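Local coordinates for uncharacterized protein MJ0327 (Methanocaldococcus jannaschii DSM 2661, PDB 2QTD) that is of unknown function but, as a member of the dinitrogenase iron-molybdenum cofactor family with a ribonuclease H-like fold, may bind a metal-cluster cofactor, at residues Ala8-Met11 against Lys15-Asn18; Lys24-Val29 against Lys50-Glu55; Ile28-Ile31 against Lys37-Lys40; Glu68-Phe73 against Ile77-Ala82; Ile91-Phe94 against Glu98-Lys101. All blocks are in the same frame, centred on the assembly; numbering follows the deposited sequence.

Contact 1: residues Ala8-Met11 against Lys15-Asn18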
# COMPACT_ATOMS: atom_id res chain seq x y z
N ALA A 8 0.15 -2.10 2.84
CA ALA A 8 -0.28 -0.66 2.97
C ALA A 8 -0.75 -0.06 1.62
O ALA A 8 -0.06 -0.15 0.61
CB ALA A 8 0.84 0.17 3.60
N ILE A 9 -1.92 0.55 1.63
CA ILE A 9 -2.53 1.17 0.43
C ILE A 9 -2.70 2.65 0.64
O ILE A 9 -3.32 3.09 1.63
CB ILE A 9 -3.89 0.53 0.08
CG1 ILE A 9 -3.74 -1.00 0.14
CG2 ILE A 9 -4.41 1.12 -1.28
CD1 ILE A 9 -4.92 -1.81 -0.19
N SER A 10 -2.22 3.44 -0.33
CA SER A 10 -2.31 4.91 -0.23
C SER A 10 -3.73 5.34 -0.62
O SER A 10 -4.14 5.17 -1.75
CB SER A 10 -1.27 5.49 -1.15
OG SER A 10 -1.50 5.11 -2.49
N MSE A 11 -4.47 5.89 0.35
CA MSE A 11 -5.90 6.18 0.19
C MSE A 11 -6.29 7.66 0.30
O MSE A 11 -5.81 8.41 1.16
CB MSE A 11 -6.73 5.39 1.23
CG MSE A 11 -6.70 3.88 1.05
SE MSE A 11 -7.55 3.35 -0.63
CE MSE A 11 -9.39 4.13 -0.45
N LYS A 15 -11.22 6.98 -2.88
CA LYS A 15 -10.48 6.24 -3.90
C LYS A 15 -9.02 6.10 -3.50
O LYS A 15 -8.57 6.82 -2.59
CB LYS A 15 -10.59 6.96 -5.25
CG LYS A 15 -10.17 8.41 -5.21
CD LYS A 15 -10.03 9.01 -6.61
CE LYS A 15 -9.34 10.39 -6.56
NZ LYS A 15 -8.69 10.72 -7.87
N ILE A 16 -8.30 5.21 -4.18
CA ILE A 16 -6.85 5.14 -4.10
C ILE A 16 -6.34 6.50 -4.57
O ILE A 16 -6.85 7.05 -5.58
CB ILE A 16 -6.28 3.96 -4.96
CG1 ILE A 16 -6.78 2.60 -4.42
CG2 ILE A 16 -4.73 3.99 -4.92
CD1 ILE A 16 -6.36 1.38 -5.27
N SER A 17 -5.37 7.06 -3.85
CA SER A 17 -4.88 8.40 -4.11
C SER A 17 -3.96 8.42 -5.33
O SER A 17 -3.47 7.38 -5.77
CB SER A 17 -4.08 8.94 -2.92
OG SER A 17 -2.96 8.08 -2.72
N ASN A 18 -3.67 9.63 -5.78
CA ASN A 18 -2.77 9.83 -6.92
C ASN A 18 -1.33 9.43 -6.62
O ASN A 18 -0.61 9.00 -7.53
CB ASN A 18 -2.78 11.27 -7.40
CG ASN A 18 -4.11 11.69 -8.06
OD1 ASN A 18 -4.99 10.87 -8.33
ND2 ASN A 18 -4.24 12.98 -8.32
O HOH W 1 -1.10 6.43 -4.89
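Ser-10 and Ser-17 are joined by a backbone hydrogen bond: Ser-17 N lies 3.1 Å from Ser-10 O, with an N-H...O angle of 170°. The bond is straight at the hydrogen, although the donor stands above the carbonyl plane and so is not on a lone pair. Next to it, Met-11 and Ile-16 form a single beta bridge, so the loop meets the end of strand 5-11 at one point and is not paired along it.

The tight part is mostly methyl and selenium packing. Met-11, built as selenomethionine, leaves its backbone pointing away from the loop, but bends at chi2 (-66°) and chi3 (-57°) fold its chain back obliquely over Ile-16, where SE comes within 3.9 Å of Ile-16 CG1. The terminal CE continues to the Lys-15 carbonyl, 3.5 Å from Lys-15 O. The CG2 branch of Ile-16 rests on the strand backbone, 3.4 Å from Ser-10 O, and Ile-9 CG2 adds a lighter touch at 4.2 Å to Ile-16 CG1. Val-87 of helix 87-95 packs against both Ile-9 and Met-11.

The other side is polar and hydrated. There Ser-10 OG and Ser-17 OG stand 3.3 Å apart, and a water bonded to Ser-10 OG at 2.8 Å also donates to Ser-17 O at 2.7 Å. Ser-17 OG itself is hydrogen-bonded to Ser-19 O.

One backbone hydrogen bond, one bridging water and apolar packing thus tie this loop to the strand end, while Lys-15 N is buried with no partner in the model, a probable polar cost of the packing.

Contact 2: residues Lys24-Val29 against Lys50-Glu55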
# COMPACT_ATOMS: atom_id res chain seq x y z
N LYS A 24 -4.56 10.92 1.84
CA LYS A 24 -5.11 11.31 3.16
C LYS A 24 -4.66 10.36 4.24
O LYS A 24 -4.31 10.78 5.36
CB LYS A 24 -6.65 11.43 3.08
CG LYS A 24 -7.37 11.77 4.40
CD LYS A 24 -6.99 13.18 4.91
CE LYS A 24 -7.45 13.46 6.37
NZ LYS A 24 -7.18 14.89 6.73
N TYR A 25 -4.66 9.06 3.92
CA TYR A 25 -4.29 8.01 4.90
C TYR A 25 -3.78 6.79 4.19
O TYR A 25 -4.00 6.65 2.98
CB TYR A 25 -5.46 7.64 5.84
CG TYR A 25 -6.61 6.90 5.17
CD1 TYR A 25 -7.57 7.59 4.48
CD2 TYR A 25 -6.76 5.52 5.26
CE1 TYR A 25 -8.66 6.92 3.86
CE2 TYR A 25 -7.84 4.86 4.64
CZ TYR A 25 -8.77 5.57 3.95
OH TYR A 25 -9.85 4.96 3.33
N PHE A 26 -3.05 5.95 4.94
CA PHE A 26 -2.62 4.61 4.56
C PHE A 26 -3.59 3.64 5.18
O PHE A 26 -3.90 3.71 6.40
CB PHE A 26 -1.21 4.31 5.06
CG PHE A 26 -0.21 5.35 4.68
CD1 PHE A 26 0.22 5.43 3.36
CD2 PHE A 26 0.29 6.23 5.62
CE1 PHE A 26 1.16 6.41 3.00
CE2 PHE A 26 1.23 7.20 5.27
CZ PHE A 26 1.65 7.29 3.96
N LEU A 27 -4.20 2.82 4.33
CA LEU A 27 -4.99 1.67 4.77
C LEU A 27 -4.06 0.46 4.96
O LEU A 27 -3.44 -0.02 3.99
CB LEU A 27 -6.11 1.39 3.77
CG LEU A 27 -7.05 0.19 4.09
CD1 LEU A 27 -7.88 0.51 5.35
CD2 LEU A 27 -7.98 -0.04 2.94
N ILE A 28 -3.98 -0.04 6.20
CA ILE A 28 -3.15 -1.21 6.51
C ILE A 28 -4.09 -2.43 6.52
O ILE A 28 -5.00 -2.52 7.34
CB ILE A 28 -2.38 -1.05 7.84
CG1 ILE A 28 -1.62 0.27 7.96
CG2 ILE A 28 -1.45 -2.21 8.06
CD1 ILE A 28 -0.71 0.60 6.81
N VAL A 29 -3.87 -3.33 5.57
CA VAL A 29 -4.70 -4.53 5.47
C VAL A 29 -3.88 -5.76 5.77
O VAL A 29 -2.78 -5.94 5.25
CB VAL A 29 -5.44 -4.67 4.12
CG1 VAL A 29 -6.45 -3.55 3.92
CG2 VAL A 29 -4.48 -4.73 2.96
N LYS A 50 6.05 8.24 10.25
CA LYS A 50 6.86 7.38 11.15
C LYS A 50 6.18 6.03 11.42
O LYS A 50 6.83 4.97 11.39
CB LYS A 50 7.14 8.10 12.47
CG LYS A 50 8.01 9.36 12.33
CD LYS A 50 8.16 10.09 13.67
CE LYS A 50 9.37 11.05 13.68
N SER A 51 4.87 6.08 11.66
CA SER A 51 4.06 4.90 12.01
C SER A 51 4.02 3.84 10.94
O SER A 51 4.02 2.65 11.23
CB SER A 51 2.63 5.31 12.32
OG SER A 51 2.58 6.07 13.50
N ILE A 52 3.94 4.27 9.69
CA ILE A 52 3.88 3.36 8.57
C ILE A 52 5.17 2.51 8.52
O ILE A 52 5.14 1.31 8.24
CB ILE A 52 3.56 4.15 7.25
CG1 ILE A 52 3.04 3.24 6.16
CG2 ILE A 52 4.78 4.99 6.78
CD1 ILE A 52 2.88 3.97 4.85
N VAL A 53 6.31 3.11 8.86
CA VAL A 53 7.55 2.36 8.93
C VAL A 53 7.50 1.30 10.05
O VAL A 53 7.95 0.17 9.85
CB VAL A 53 8.80 3.30 9.10
CG1 VAL A 53 10.09 2.50 9.28
CG2 VAL A 53 8.91 4.22 7.92
N LYS A 54 6.95 1.67 11.21
CA LYS A 54 6.85 0.77 12.37
C LYS A 54 5.92 -0.46 12.15
O LYS A 54 6.08 -1.50 12.81
CB LYS A 54 6.37 1.54 13.61
CG LYS A 54 7.36 2.59 14.14
CD LYS A 54 6.83 3.18 15.46
N GLU A 55 4.96 -0.34 11.23
CA GLU A 55 4.05 -1.45 10.88
C GLU A 55 4.72 -2.66 10.27
O GLU A 55 4.20 -3.77 10.36
CB GLU A 55 2.97 -0.93 9.88
CG GLU A 55 1.90 -0.05 10.47
CD GLU A 55 1.01 -0.81 11.46
OE1 GLU A 55 0.64 -2.01 11.23
OE2 GLU A 55 0.70 -0.19 12.48
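Phe-26 and Ile-52 supply the apolar part of the contact between strand 25-32 and helix 46-54. In the modelled conformer the CD1 methyl of Ile-52 lies over the centre of the Phe-26 ring, 7° off its normal, as in a CH-pi contact, though its closeness is doubtful. With CG1 anti to the backbone N (chi1 -161°) and CD1 extended beyond it (chi2 -174°), Ile-52 projects straight at the strand, and the two side chains meet at about a right angle. A second ring, Phe-20, meets Phe-26 with its plane turned by about 40°, and Phe-73 of helix 67-74 also touches Ile-52. With an alanine here the ring under the Ile-52 methyl is lost, which would probably open a gap between helix and strand and leave Phe-20 without its neighbouring ring.

The second kind of interaction sets a hydrocarbon against a carboxylate: Ile-28 CG2 lies 3.8 Å from Glu-55 OE1. A bend at chi2 turns the glutamate toward the strand, where its charge is met from outside the two segments by salt bridges of OE2 to Lys-40 and of OE1 to Lys-6.

With no hydrogen bond between them, these segments are joined by side chains alone: an aromatic-aliphatic contact at Phe-26 and, beside Ile-28, a carboxylate whose two lysine partners would probably favour its ionised form.

Contact 3: residues Ile28-Ile31 against Lys37-Lys40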
# COMPACT_ATOMS: atom_id res chain seq x y z
N ILE A 28 -3.98 -0.04 6.20
CA ILE A 28 -3.15 -1.21 6.51
C ILE A 28 -4.09 -2.43 6.52
O ILE A 28 -5.00 -2.52 7.34
CB ILE A 28 -2.38 -1.05 7.84
CG1 ILE A 28 -1.62 0.27 7.96
CG2 ILE A 28 -1.45 -2.21 8.06
CD1 ILE A 28 -0.71 0.60 6.81
N VAL A 29 -3.87 -3.33 5.57
CA VAL A 29 -4.70 -4.53 5.47
C VAL A 29 -3.88 -5.76 5.77
O VAL A 29 -2.78 -5.94 5.25
CB VAL A 29 -5.44 -4.67 4.12
CG1 VAL A 29 -6.45 -3.55 3.92
CG2 VAL A 29 -4.48 -4.73 2.96
N ARG A 30 -4.43 -6.61 6.64
CA ARG A 30 -3.86 -7.92 6.94
C ARG A 30 -4.63 -8.92 6.10
O ARG A 30 -5.85 -9.00 6.22
CB ARG A 30 -3.99 -8.30 8.42
CG ARG A 30 -3.85 -9.77 8.77
CD ARG A 30 -2.52 -10.33 8.41
NE ARG A 30 -1.44 -9.66 9.13
CZ ARG A 30 -0.15 -9.95 8.99
NH1 ARG A 30 0.25 -10.94 8.18
NH2 ARG A 30 0.76 -9.27 9.69
N ILE A 31 -3.91 -9.68 5.29
CA ILE A 31 -4.47 -10.70 4.40
C ILE A 31 -3.98 -12.02 4.94
O ILE A 31 -2.80 -12.16 5.24
CB ILE A 31 -4.01 -10.54 2.96
CG1 ILE A 31 -4.58 -9.25 2.33
CG2 ILE A 31 -4.40 -11.86 2.15
CD1 ILE A 31 -3.69 -8.62 1.18
N LYS A 37 -8.35 -9.94 6.68
CA LYS A 37 -8.74 -10.25 8.06
C LYS A 37 -8.98 -9.01 8.89
O LYS A 37 -9.81 -9.03 9.83
CB LYS A 37 -7.69 -11.11 8.73
CG LYS A 37 -7.52 -12.51 8.16
CD LYS A 37 -8.84 -13.25 8.03
CE LYS A 37 -8.62 -14.72 7.81
NZ LYS A 37 -9.89 -15.48 7.68
N SER A 38 -8.26 -7.94 8.61
CA SER A 38 -8.43 -6.72 9.36
C SER A 38 -7.91 -5.50 8.59
O SER A 38 -7.17 -5.63 7.59
CB SER A 38 -7.67 -6.82 10.68
OG SER A 38 -6.29 -6.75 10.41
N THR A 39 -8.30 -4.32 9.09
CA THR A 39 -7.95 -3.06 8.50
C THR A 39 -7.66 -2.04 9.58
O THR A 39 -8.15 -2.12 10.70
CB THR A 39 -9.06 -2.49 7.54
OG1 THR A 39 -10.22 -2.14 8.29
CG2 THR A 39 -9.40 -3.56 6.39
N LYS A 40 -6.87 -1.04 9.23
CA LYS A 40 -6.50 0.02 10.11
C LYS A 40 -6.13 1.29 9.28
O LYS A 40 -5.47 1.20 8.23
CB LYS A 40 -5.31 -0.42 10.96
CG LYS A 40 -4.91 0.59 12.01
CD LYS A 40 -4.02 0.02 13.07
CE LYS A 40 -2.59 -0.10 12.63
NZ LYS A 40 -1.62 -0.23 13.77
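Ile-28 and Lys-40 are an antiparallel hydrogen-bonded pair in the beta hairpin of strands 25-32 and 35-43, whose short axes here run 4.8 Å apart at 171°. Ile-28 N donates to Lys-40 O at 2.8 Å, in the carbonyl plane, while the return bond from Lys-40 N to Ile-28 O is weak and bent. Val-29 and Thr-39 follow as a non-hydrogen-bonded pair, then Arg-30 and Ser-38 as a hydrogen-bonded one, with Arg-30 N 3.1 Å from Ser-38 O. The regular pattern breaks at Lys-37: its N bonds to Arg-30 O at 2.7 Å, so Lys-37 and Ser-38 both face Arg-30, a classic beta bulge.

The side chain of Arg-30 can be traced outward along this bulge. Its CB touches the serine hydroxyl, 3.4 Å from Ser-38 OG. CG, placed anti to the backbone N, next slants past the base of the lysine, 4.1 Å from Lys-37 CB. Bends at chi2 and chi3 (both 61°) then turn CD and NE off the partner strand, and the flat guanidinium at the tip leads away from it; the side chain also touches Lys-6 of strand 5-11, and a bound tetraethylene glycol, probably from the crystallisation liquor, lies about 3 Å from it. Lys-37 sends its own ammonium outward to a salt bridge with Glu-35.

On the sheet face of Val-29 and Thr-39, the Thr-39 methyl lies beside the valine. In the backbone of the same ladder, a CA-H...O contact brings Thr-39 CA to 3.2 Å from Ile-28 O, with an angle of 149° at the hydrogen.

Contact 4: residues Glu68-Phe73 against Ile77-Ala82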
# COMPACT_ATOMS: atom_id res chain seq x y z
N GLU A 68 12.60 9.41 -3.43
CA GLU A 68 13.00 9.27 -2.02
C GLU A 68 12.26 8.17 -1.27
O GLU A 68 12.90 7.32 -0.63
CB GLU A 68 12.86 10.60 -1.25
N ASN A 69 10.93 8.14 -1.39
CA ASN A 69 10.15 7.10 -0.73
C ASN A 69 10.40 5.73 -1.37
O ASN A 69 10.50 4.74 -0.67
CB ASN A 69 8.65 7.44 -0.68
CG ASN A 69 8.31 8.49 0.40
OD1 ASN A 69 8.89 8.48 1.48
ND2 ASN A 69 7.39 9.39 0.09
N TYR A 70 10.53 5.69 -2.68
CA TYR A 70 10.92 4.44 -3.34
C TYR A 70 12.27 3.92 -2.82
O TYR A 70 12.37 2.75 -2.47
CB TYR A 70 10.96 4.58 -4.87
CG TYR A 70 11.16 3.23 -5.53
CD1 TYR A 70 10.08 2.37 -5.73
CD2 TYR A 70 12.43 2.82 -5.95
CE1 TYR A 70 10.26 1.13 -6.32
CE2 TYR A 70 12.62 1.57 -6.54
CZ TYR A 70 11.53 0.73 -6.72
OH TYR A 70 11.71 -0.48 -7.31
N LYS A 71 13.27 4.79 -2.77
CA LYS A 71 14.59 4.42 -2.22
C LYS A 71 14.49 3.85 -0.80
O LYS A 71 15.00 2.75 -0.54
CB LYS A 71 15.55 5.62 -2.26
CG LYS A 71 16.99 5.27 -1.96
N LYS A 72 13.78 4.56 0.07
CA LYS A 72 13.58 4.17 1.48
C LYS A 72 12.86 2.82 1.65
O LYS A 72 13.37 1.89 2.26
CB LYS A 72 12.83 5.30 2.21
CG LYS A 72 12.26 4.97 3.59
CD LYS A 72 11.88 6.23 4.37
CE LYS A 72 11.02 5.86 5.59
NZ LYS A 72 10.97 6.92 6.63
N PHE A 73 11.68 2.69 1.07
CA PHE A 73 10.85 1.50 1.27
C PHE A 73 11.27 0.28 0.44
O PHE A 73 11.11 -0.84 0.92
CB PHE A 73 9.35 1.82 1.04
CG PHE A 73 8.74 2.73 2.11
CD1 PHE A 73 8.23 2.20 3.28
CD2 PHE A 73 8.68 4.11 1.94
CE1 PHE A 73 7.67 3.01 4.25
CE2 PHE A 73 8.13 4.93 2.90
CZ PHE A 73 7.63 4.38 4.07
N ILE A 77 10.62 -3.63 1.25
CA ILE A 77 9.17 -3.75 0.89
C ILE A 77 9.08 -3.81 -0.65
O ILE A 77 9.83 -3.15 -1.36
CB ILE A 77 8.36 -2.52 1.47
CG1 ILE A 77 8.54 -2.42 2.99
CG2 ILE A 77 6.83 -2.52 1.17
CD1 ILE A 77 7.74 -1.32 3.62
N GLU A 78 8.19 -4.66 -1.13
CA GLU A 78 7.81 -4.69 -2.54
C GLU A 78 6.69 -3.71 -2.77
O GLU A 78 5.76 -3.68 -2.01
CB GLU A 78 7.37 -6.09 -2.88
CG GLU A 78 8.50 -7.09 -2.66
CD GLU A 78 8.07 -8.49 -2.93
OE1 GLU A 78 7.01 -8.88 -2.37
OE2 GLU A 78 8.78 -9.18 -3.70
N ILE A 79 6.79 -2.92 -3.84
CA ILE A 79 5.90 -1.79 -4.13
C ILE A 79 5.18 -2.11 -5.42
O ILE A 79 5.83 -2.34 -6.46
CB ILE A 79 6.65 -0.44 -4.21
CG1 ILE A 79 7.47 -0.23 -2.91
CG2 ILE A 79 5.66 0.68 -4.41
CD1 ILE A 79 8.29 0.99 -2.89
N TYR A 80 3.86 -2.15 -5.36
CA TYR A 80 3.02 -2.60 -6.49
C TYR A 80 2.19 -1.45 -7.00
O TYR A 80 1.77 -0.57 -6.23
CB TYR A 80 2.11 -3.73 -6.07
CG TYR A 80 2.83 -5.00 -5.78
CD1 TYR A 80 3.17 -5.86 -6.80
CD2 TYR A 80 3.30 -5.25 -4.50
CE1 TYR A 80 3.86 -7.03 -6.53
CE2 TYR A 80 4.03 -6.41 -4.24
CZ TYR A 80 4.30 -7.27 -5.25
OH TYR A 80 5.01 -8.44 -5.00
N HIS A 81 1.94 -1.43 -8.30
CA HIS A 81 1.20 -0.35 -8.93
C HIS A 81 -0.30 -0.65 -8.98
O HIS A 81 -0.73 -1.70 -9.50
CB HIS A 81 1.71 -0.14 -10.36
CG HIS A 81 1.14 1.10 -10.99
ND1 HIS A 81 0.19 1.05 -11.98
CD2 HIS A 81 1.38 2.40 -10.75
CE1 HIS A 81 -0.14 2.29 -12.32
NE2 HIS A 81 0.56 3.12 -11.58
N ALA A 82 -1.09 0.23 -8.38
CA ALA A 82 -2.55 0.13 -8.45
C ALA A 82 -3.09 0.32 -9.83
O ALA A 82 -2.52 1.10 -10.62
CB ALA A 82 -3.19 1.15 -7.53
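Phe-73 and Ile-77 lie side by side and point the same way at the short loop between helix 67-74 and strand 78-81. Ile-77 CD1 meets the edge of the phenyl ring near its plane, 3.6 Å from Phe-73 CD1, instead of stacking on a face. Another part of that rim faces the helix's own Asn-69 O, Lys-72 CG lies over one face, and Phe-20 meets the ring edge-to-face.

Tyr-70 and Ile-79 cross at a slant. Tyr-70 CG is anti to the backbone N (chi1 -171°), which swings the ring from the helix toward the strand, and Ile-79 CD1 reaches it 3.6 Å from Tyr-70 CD1. The same methyl makes a lighter contact, 4.2 Å, with Phe-73 CB, so it wedges between two side chains one helical turn apart. Beyond the ring, Tyr-70 OH is hydrogen-bonded to Ile-102 O.

The first pair is also joined through its backbone: Ile-77 N is 2.9 Å from Phe-73 O, with an N-H...O angle of 145°. In the beta-alpha-beta unit of strand 59-62, helix 67-74 and strand 78-81, the chemistry is thus an isoleucine-aromatic interface with a single backbone hydrogen bond closing the short loop between helix and strand.

Contact 5: residues Ile91-Phe94 against Glu98-Lys101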
# COMPACT_ATOMS: atom_id res chain seq x y z
N ILE A 91 -7.07 -5.00 -4.00
CA ILE A 91 -6.75 -6.02 -3.04
C ILE A 91 -6.95 -7.38 -3.69
O ILE A 91 -6.09 -8.24 -3.57
CB ILE A 91 -7.56 -5.88 -1.74
CG1 ILE A 91 -7.07 -4.65 -0.96
CG2 ILE A 91 -7.41 -7.12 -0.91
CD1 ILE A 91 -8.05 -4.13 0.11
N SER A 92 -8.07 -7.57 -4.40
CA SER A 92 -8.31 -8.81 -5.15
C SER A 92 -7.21 -9.10 -6.18
O SER A 92 -6.71 -10.23 -6.26
CB SER A 92 -9.68 -8.79 -5.85
OG SER A 92 -10.74 -8.62 -4.92
N LEU A 93 -6.87 -8.10 -7.00
CA LEU A 93 -5.79 -8.22 -7.99
C LEU A 93 -4.45 -8.58 -7.34
O LEU A 93 -3.71 -9.41 -7.86
CB LEU A 93 -5.67 -6.95 -8.83
CG LEU A 93 -6.81 -6.67 -9.84
CD1 LEU A 93 -6.68 -5.22 -10.38
CD2 LEU A 93 -6.78 -7.67 -10.98
N PHE A 94 -4.18 -7.98 -6.19
CA PHE A 94 -2.95 -8.24 -5.42
C PHE A 94 -2.87 -9.72 -5.03
O PHE A 94 -1.91 -10.42 -5.31
CB PHE A 94 -2.86 -7.33 -4.19
CG PHE A 94 -1.68 -7.60 -3.32
CD1 PHE A 94 -0.44 -7.09 -3.64
CD2 PHE A 94 -1.78 -8.48 -2.24
CE1 PHE A 94 0.67 -7.39 -2.86
CE2 PHE A 94 -0.66 -8.79 -1.48
CZ PHE A 94 0.56 -8.21 -1.78
N GLU A 98 -1.76 -10.40 -9.80
CA GLU A 98 -1.99 -9.66 -11.06
C GLU A 98 -1.56 -8.18 -11.13
O GLU A 98 -1.67 -7.57 -12.19
CB GLU A 98 -3.46 -9.80 -11.46
CG GLU A 98 -3.82 -11.27 -11.68
CD GLU A 98 -5.17 -11.51 -12.32
OE1 GLU A 98 -5.85 -10.54 -12.71
OE2 GLU A 98 -5.53 -12.70 -12.42
N LEU A 99 -1.01 -7.64 -10.05
CA LEU A 99 -0.39 -6.29 -10.01
C LEU A 99 1.09 -6.35 -10.32
O LEU A 99 1.84 -7.30 -9.91
CB LEU A 99 -0.59 -5.59 -8.63
CG LEU A 99 -2.02 -5.25 -8.21
CD1 LEU A 99 -2.01 -4.47 -6.85
CD2 LEU A 99 -2.85 -4.48 -9.28
N SER A 100 1.50 -5.33 -11.05
CA SER A 100 2.89 -5.14 -11.45
C SER A 100 3.70 -4.49 -10.34
O SER A 100 3.19 -3.64 -9.59
CB SER A 100 2.94 -4.28 -12.67
OG SER A 100 2.33 -4.97 -13.69
N LYS A 101 4.96 -4.93 -10.22
CA LYS A 101 5.90 -4.44 -9.22
C LYS A 101 6.63 -3.24 -9.79
O LYS A 101 7.17 -3.29 -10.91
CB LYS A 101 6.85 -5.60 -8.83
CG LYS A 101 7.77 -5.35 -7.65
CD LYS A 101 8.57 -6.62 -7.31
CE LYS A 101 9.41 -6.43 -6.07
NZ LYS A 101 10.09 -7.72 -5.67
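Leu-93 O receives the amide of Glu-98, with Glu-98 N 2.9 Å away and an N-H...O angle of 163°. The donor is tilted 24° from the carbonyl plane, and the bond spans five residues along the chain, one more than an alpha-helical bond does, so the backbone has by then begun to leave helix 87-95.

Around this bond the side chains fold back on the helix. Leu-93 and Glu-98 cross at about a right angle, and the CD2 methyl of the leucine lies against the carboxylate, 3.5 Å from Glu-98 OE1, while Glu-98 CB also packs on that methyl at 4.0 Å from Leu-93 CD2. Leu-99 uses both of its methyls to straddle two consecutive helix residues. CD2 rests on the base of one neighbour, 3.8 Å from Leu-93 CB, and CD1 lies 4.0 Å from Phe-94 CB, near the plane of the phenyl ring at its edge. With CG anti to its carbonyl carbon (chi1 -64°), Leu-99 points its branch at the helix. Replacing Leu-99 with serine would lose both methyls and is likely to leave the Leu-93 and Phe-94 side without its apolar cover, opening a gap beneath the tail.

Outside the two segments, Phe-94 meets Tyr-80 edge-to-face and reaches strand 59-62 at Ala-59 and Ile-61, and Leu-99 touches Ile-61 as well; the tail is thereby packed against both helix and sheet. A bond from the amide of Glu-98 back to the carbonyl five residues earlier is of the 6-to-1 kind found where helices end, and a chain that leaves a helix and packs back on its last turn and the sheet is typical of an alpha/beta fold.

How the contacts relate
Contacts 2 and 3 start from the same strand, 25-32, and share Ile-28 and Val-29; their centres lie 11 Å apart, and the salt bridge of Glu-55 with Lys-40 joins them. Contact 1 precedes both along the chain, on the central strand 5-11, which pairs with 25-32. Contacts 4 and 5 follow, tied by the salt bridge of Glu-78 with Lys-101 and the probable hydrogen bond from His-81 N to Ser-100 O. Contact 3 at one outermost strand and contact 4 at the other are 19 Å apart without touching. Contacts 1 to 4 all reach the five-stranded mixed sheet, so together they trace its span, with the helices packed on it.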